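Local coordinates for protein phosphoribosyl-AMP cyclohydrolase (Medicago truncatula, PDB 7BGM) that catalyses the second and third steps of plant histidine biosynthesis, probably hydrolysing phosphoribosyl-ATP to phosphoribosyl-AMP and diphosphate and then opening the purine ring, at residues S6-V11 and A41-I46; V20-N25 and G29-Q34; V77-D80 and S85-Y88. All blocks are in the same frame, centred on the assembly; numbering follows the deposited sequence.

Contact 1 (S6-V11 and A41-I46); sequences SLLDSV and AVATTI
Leu8 meets helix 39-48 with both of its methyl groups, one on Val42 and the other on Ala43. With CG set anti to the carbonyl carbon (chi1 -64°), the fork of the leucine extends to the other helix and spans two consecutive residues there. Leu8 CD2 lies 3.7 Å from Val42 CG1, and the two side chains run past each other in opposite directions, so they touch along their flanks. The other prong, Leu8 CD1, comes to 4.1 Å from Ala43 CB. A branched leucine suits this place because its two ends can take up two separate surfaces, while the small alanine lets the leucine come near the partner helix. Leu7 and Ile46 add apolar surface at a longer range. The contact is small and purely apolar, and the nearby hydroxyls of Ser10 and Thr45 bond to backbone carbonyls of their own segments. Ser10 OG gives a 2.7 Å bond to Leu7 O in the carbonyl plane, and it also meets Arg83. In the other segment, Thr45 N and Thr45 OG1 approach Ala41 O from opposite faces of its carbonyl plane. Around the contact, Val42 also packs on Ile86 and Tyr88 of strand 85-92, while Leu7 and Ile46 touch Leu112 and Leu113 of the second subunit, respectively; Asp9 forms a salt bridge with Arg39 at the start of helix 39-48.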
# COMPACT_ATOMS: atom_id res chain seq x y z
N SER A 6 25.87 14.06 -6.93
CA SER A 6 25.09 15.29 -7.01
C SER A 6 23.72 15.10 -6.35
O SER A 6 23.23 16.00 -5.64
CB SER A 6 24.96 15.72 -8.48
OG SER A 6 24.06 16.81 -8.63
N LEU A 7 23.12 13.93 -6.52
CA LEU A 7 21.85 13.66 -5.88
C LEU A 7 22.01 13.62 -4.36
O LEU A 7 21.19 14.17 -3.61
CB LEU A 7 21.29 12.34 -6.41
CG LEU A 7 19.95 11.79 -5.94
CD1 LEU A 7 20.21 10.97 -4.75
CD2 LEU A 7 18.90 12.87 -5.63
N LEU A 8 23.04 12.92 -3.89
CA LEU A 8 23.23 12.81 -2.45
C LEU A 8 23.49 14.18 -1.81
O LEU A 8 23.09 14.40 -0.66
CB LEU A 8 24.37 11.85 -2.14
CG LEU A 8 24.12 10.42 -2.58
CD1 LEU A 8 25.41 9.63 -2.45
CD2 LEU A 8 23.01 9.74 -1.79
N ASP A 9 24.12 15.10 -2.53
CA ASP A 9 24.33 16.44 -1.97
C ASP A 9 23.02 17.18 -1.74
O ASP A 9 22.99 18.15 -0.96
CB ASP A 9 25.20 17.28 -2.91
CG ASP A 9 26.64 16.78 -2.99
OD1 ASP A 9 27.00 15.86 -2.22
OD2 ASP A 9 27.40 17.34 -3.82
N SER A 10 21.94 16.76 -2.39
CA SER A 10 20.66 17.45 -2.28
C SER A 10 19.76 16.87 -1.21
O SER A 10 18.65 17.40 -1.00
CB SER A 10 19.95 17.42 -3.64
OG SER A 10 19.34 16.14 -3.83
N VAL A 11 20.19 15.77 -0.54
CA VAL A 11 19.41 15.17 0.53
C VAL A 11 19.64 15.98 1.80
O VAL A 11 20.76 16.48 2.04
CB VAL A 11 19.81 13.69 0.73
CG1 VAL A 11 19.12 13.07 1.97
CG2 VAL A 11 19.51 12.88 -0.52
N ALA A 41 24.83 4.33 2.36
CA ALA A 41 23.72 3.38 2.28
C ALA A 41 22.83 3.67 1.08
O ALA A 41 22.36 2.72 0.42
CB ALA A 41 22.87 3.38 3.56
N VAL A 42 22.56 4.95 0.79
CA VAL A 42 21.71 5.26 -0.36
C VAL A 42 22.44 4.93 -1.65
O VAL A 42 21.87 4.33 -2.58
CB VAL A 42 21.27 6.73 -0.31
CG1 VAL A 42 20.45 7.08 -1.58
CG2 VAL A 42 20.45 6.99 0.97
N ALA A 43 23.72 5.30 -1.73
CA ALA A 43 24.49 5.00 -2.94
C ALA A 43 24.57 3.48 -3.19
O ALA A 43 24.47 3.02 -4.33
CB ALA A 43 25.89 5.59 -2.84
N THR A 44 24.71 2.70 -2.11
CA THR A 44 24.80 1.25 -2.26
C THR A 44 23.45 0.65 -2.65
O THR A 44 23.40 -0.30 -3.44
CB THR A 44 25.33 0.63 -0.96
OG1 THR A 44 26.69 1.02 -0.77
CG2 THR A 44 25.27 -0.90 -1.00
N THR A 45 22.34 1.21 -2.13
CA THR A 45 21.02 0.74 -2.54
C THR A 45 20.80 1.00 -4.02
O THR A 45 20.28 0.15 -4.74
CB THR A 45 19.90 1.43 -1.74
OG1 THR A 45 20.04 1.22 -0.33
CG2 THR A 45 18.51 0.94 -2.24
N ILE A 46 21.24 2.15 -4.50
CA ILE A 46 21.11 2.50 -5.91
C ILE A 46 21.97 1.57 -6.78
O ILE A 46 21.50 1.03 -7.80
CB ILE A 46 21.47 3.97 -6.12
CG1 ILE A 46 20.41 4.85 -5.47
CG2 ILE A 46 21.65 4.29 -7.63
CD1 ILE A 46 20.76 6.34 -5.45

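Contact 2 (V20-N25 and G29-Q34); sequences VAIAQN and GAILMQ
Ala23 pairs with Met33 through the bond from Ala23 N to Met33 O (2.9 Å) in an antiparallel ladder whose strand segments run at 165°, and Leu32 N returns a 2.8 Å bond to Ala23 O. Leu32 and Met33 thus both stand opposite Ala23, whose single methyl takes little room: Ala23 CB lies 3.9 Å from Met33 CG and a little farther from Leu32 CB. On the other face of the sheet, Ile22 CG2 packs 3.8 Å from Ile31 CG2, and the aliphatic part of Gln34 lies against Ile22 and Val20, with Val20 CG1 at 3.8 Å from Gln34 CG. This is a beta hairpin with a classic beta bulge, the extra residue shifting the register by one between the Ala23 and Gln24 pairs. Leu32 and Met33 reach the side of the nucleotide site: Met33 binds AMP in a complex of this protein and packs on Cys104 and Thr96, and Leu32 touches Thr96 as well. Toward the turn, Asn25 N bonds to Ala30 O almost straight (174°). Gln24, extended from CA through CD, carries its amide to Gly29, where NE2 donates to Gly29 O over 2.9 Å with the acceptor in the amide plane. Gly29 suits its positive phi (92°), at which a side chain would jam against the preceding carbonyl oxygen. Asn25 OD1 accepts from the turn amides of Asp27 and Thr28, and Gln34 OE1 bonds to Ser85 OG of the second subunit.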
# COMPACT_ATOMS: atom_id res chain seq x y z
N VAL A 20 15.73 9.22 7.06
CA VAL A 20 14.84 8.07 7.31
C VAL A 20 14.67 7.33 5.99
O VAL A 20 14.47 7.95 4.95
CB VAL A 20 13.47 8.55 7.83
CG1 VAL A 20 12.42 7.42 7.80
CG2 VAL A 20 13.61 9.11 9.24
N ALA A 21 14.78 6.00 6.03
CA ALA A 21 14.54 5.18 4.85
C ALA A 21 13.45 4.16 5.13
O ALA A 21 13.57 3.34 6.06
CB ALA A 21 15.81 4.46 4.36
N ILE A 22 12.44 4.14 4.26
CA ILE A 22 11.27 3.29 4.43
C ILE A 22 11.22 2.32 3.27
O ILE A 22 11.26 2.75 2.11
CB ILE A 22 9.98 4.11 4.48
CG1 ILE A 22 10.08 5.18 5.55
CG2 ILE A 22 8.77 3.18 4.66
CD1 ILE A 22 8.98 6.21 5.42
N ALA A 23 11.20 1.01 3.58
CA ALA A 23 11.03 0.03 2.52
C ALA A 23 9.56 -0.31 2.35
O ALA A 23 8.87 -0.64 3.34
CB ALA A 23 11.84 -1.24 2.80
N GLN A 24 9.10 -0.31 1.09
CA GLN A 24 7.69 -0.48 0.78
C GLN A 24 7.54 -1.48 -0.36
O GLN A 24 8.29 -1.41 -1.35
CB GLN A 24 7.02 0.87 0.41
CG GLN A 24 5.53 0.70 0.06
CD GLN A 24 4.85 2.02 -0.21
OE1 GLN A 24 5.46 2.93 -0.80
NE2 GLN A 24 3.57 2.13 0.20
N ASN A 25 6.59 -2.41 -0.22
CA ASN A 25 6.34 -3.44 -1.24
C ASN A 25 5.81 -2.77 -2.52
O ASN A 25 4.77 -2.10 -2.49
CB ASN A 25 5.34 -4.46 -0.68
CG ASN A 25 5.12 -5.65 -1.63
OD1 ASN A 25 4.82 -5.48 -2.80
ND2 ASN A 25 5.30 -6.87 -1.10
N GLY A 29 2.05 -2.11 -1.62
CA GLY A 29 2.07 -0.92 -0.77
C GLY A 29 2.30 -1.19 0.71
O GLY A 29 2.46 -0.23 1.45
N ALA A 30 2.40 -2.44 1.16
CA ALA A 30 2.72 -2.70 2.55
C ALA A 30 4.07 -2.10 2.91
O ALA A 30 5.05 -2.22 2.15
CB ALA A 30 2.75 -4.22 2.80
N ILE A 31 4.12 -1.45 4.07
CA ILE A 31 5.41 -0.98 4.58
C ILE A 31 6.13 -2.17 5.20
O ILE A 31 5.60 -2.83 6.12
CB ILE A 31 5.22 0.15 5.59
CG1 ILE A 31 4.55 1.37 4.87
CG2 ILE A 31 6.55 0.54 6.23
CD1 ILE A 31 4.02 2.46 5.79
N LEU A 32 7.32 -2.48 4.68
CA LEU A 32 8.07 -3.65 5.10
C LEU A 32 8.85 -3.37 6.38
O LEU A 32 8.88 -4.22 7.29
CB LEU A 32 9.04 -4.07 3.99
CG LEU A 32 8.37 -4.34 2.63
CD1 LEU A 32 9.40 -4.62 1.51
CD2 LEU A 32 7.38 -5.50 2.76
N MET A 33 9.54 -2.23 6.41
CA MET A 33 10.42 -1.90 7.54
C MET A 33 10.83 -0.44 7.37
O MET A 33 10.72 0.13 6.27
CB MET A 33 11.70 -2.79 7.61
CG MET A 33 12.58 -2.62 6.38
SD MET A 33 14.16 -3.49 6.48
CE MET A 33 15.05 -2.48 7.67
N GLN A 34 11.35 0.15 8.45
CA GLN A 34 11.86 1.50 8.37
C GLN A 34 13.16 1.54 9.16
O GLN A 34 13.24 0.96 10.26
CB GLN A 34 10.85 2.53 8.90
CG GLN A 34 11.41 3.97 9.01
CD GLN A 34 11.91 4.30 10.44
OE1 GLN A 34 11.14 4.23 11.41
NE2 GLN A 34 13.18 4.67 10.56

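Contact 3 (V77-D80 and S85-Y88); sequences VFLD and SIIY. With ZN (zinc ion), chain D.
Val77 and Leu79 flank Ile86 in this antiparallel beta hairpin, in which strand 76-80 turns through a short acidic loop into strand 85-92. Here the packing is close: Val77 CG1 meets Ile86 CG2 at 3.6 Å, and Leu79 CD2 comes equally near Ile86 CG1, its chain lying side by side with that of the isoleucine and pointing the same way. Ile86 has CG1 anti to its carbonyl carbon (chi1 -58°), which places one branch beside each neighbour; a beta-branched residue fills such a position well. The opposite face is looser. Phe78 CB and Ile87 CB stand 4.4 Å apart, and the phenylalanine ring leads away from the partner strand and adds no closer contact, though the two backbones are bound both ways, with Ile87 N to Phe78 O at 2.8 Å. Strand 76-80 also pairs with a strand of the second subunit, so the sheet continues across the dimer interface.

At the hairpin's end the apolar packing gives way to a metal site with two waters. Asp80 N bonds to Ser85 O at 2.9 Å, and the reverse bond, from Ser85 N to Asp80 OD1, is weak. Asp82 and Asp84 from the loop complete the zinc site, to which aspartates supply hard oxygen ligands. Asp80 coordinates through one oxygen: OD2 lies 1.9 Å from the zinc ion and OD1 3.0 Å.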
# COMPACT_ATOMS: atom_id res chain seq x y z
N VAL A 77 13.40 4.61 -6.08
CA VAL A 77 13.74 5.33 -4.85
C VAL A 77 13.11 6.71 -4.95
O VAL A 77 13.25 7.39 -5.99
CB VAL A 77 15.26 5.46 -4.64
CG1 VAL A 77 15.54 6.25 -3.36
CG2 VAL A 77 15.90 4.07 -4.54
N PHE A 78 12.38 7.11 -3.91
CA PHE A 78 11.75 8.43 -3.84
C PHE A 78 12.21 9.22 -2.61
O PHE A 78 12.33 8.66 -1.50
CB PHE A 78 10.22 8.33 -3.81
CG PHE A 78 9.60 7.83 -5.10
CD1 PHE A 78 9.54 6.46 -5.38
CD2 PHE A 78 9.13 8.72 -6.07
CE1 PHE A 78 9.00 5.97 -6.53
CE2 PHE A 78 8.55 8.24 -7.26
CZ PHE A 78 8.53 6.86 -7.50
N LEU A 79 12.39 10.53 -2.78
CA LEU A 79 12.55 11.47 -1.68
C LEU A 79 11.22 12.16 -1.39
O LEU A 79 10.41 12.36 -2.32
CB LEU A 79 13.58 12.56 -2.03
CG LEU A 79 15.01 12.13 -2.31
CD1 LEU A 79 15.90 13.29 -2.77
CD2 LEU A 79 15.55 11.50 -1.07
N ASP A 80 11.00 12.57 -0.13
CA ASP A 80 9.83 13.40 0.19
C ASP A 80 10.10 14.87 -0.16
O ASP A 80 11.18 15.26 -0.64
CB ASP A 80 9.34 13.20 1.64
CG ASP A 80 10.15 13.92 2.70
OD1 ASP A 80 11.35 14.13 2.47
OD2 ASP A 80 9.56 14.16 3.82
N SER A 85 13.45 12.17 3.87
CA SER A 85 12.77 10.89 3.99
C SER A 85 12.82 10.20 2.63
O SER A 85 12.62 10.84 1.60
CB SER A 85 11.33 11.11 4.44
OG SER A 85 10.70 9.87 4.65
N ILE A 86 13.15 8.91 2.63
CA ILE A 86 13.39 8.14 1.42
C ILE A 86 12.49 6.93 1.44
O ILE A 86 12.42 6.25 2.47
CB ILE A 86 14.86 7.69 1.35
CG1 ILE A 86 15.75 8.94 1.41
CG2 ILE A 86 15.09 6.83 0.13
CD1 ILE A 86 17.25 8.65 1.50
N ILE A 87 11.83 6.63 0.30
CA ILE A 87 11.19 5.34 0.11
C ILE A 87 12.06 4.50 -0.80
O ILE A 87 12.43 4.92 -1.91
CB ILE A 87 9.77 5.44 -0.48
CG1 ILE A 87 8.84 6.26 0.43
CG2 ILE A 87 9.21 3.99 -0.68
CD1 ILE A 87 7.43 6.48 -0.14
N TYR A 88 12.37 3.28 -0.32
CA TYR A 88 12.91 2.21 -1.15
C TYR A 88 11.73 1.37 -1.61
O TYR A 88 11.16 0.60 -0.82
CB TYR A 88 13.88 1.33 -0.36
CG TYR A 88 15.13 1.95 0.15
CD1 TYR A 88 15.72 3.07 -0.46
CD2 TYR A 88 15.80 1.34 1.21
CE1 TYR A 88 16.92 3.58 0.03
CE2 TYR A 88 16.99 1.84 1.70
CZ TYR A 88 17.56 2.94 1.10
OH TYR A 88 18.78 3.39 1.61
ZN ZN D . 10.46 15.13 5.19
O HOH W 1 10.01 13.62 6.62
O HOH W 2 9.59 16.33 6.55

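In the fold
All three contacts lie in the N-terminal, beta-rich part of the chain, which includes the cyclohydrolase family region. Contact 2 is nested in the loop closed by contact 1, and contact 3 follows both in sequence. Contacts 2 and 3 have centres about 10 Å apart and share one sheet: strand 19-25 runs parallel to strand 85-92, with Ile22 bonded through its backbone to Ile86 and Tyr88. Contact 1, centred about 11 Å from contact 3, involves helix 39-48, whose Val42 also reaches that sheet; there Val42 CG2 packs 3.6 Å from Ile86 CD1. Each contact also touches the second subunit, so all three border the dimer interface.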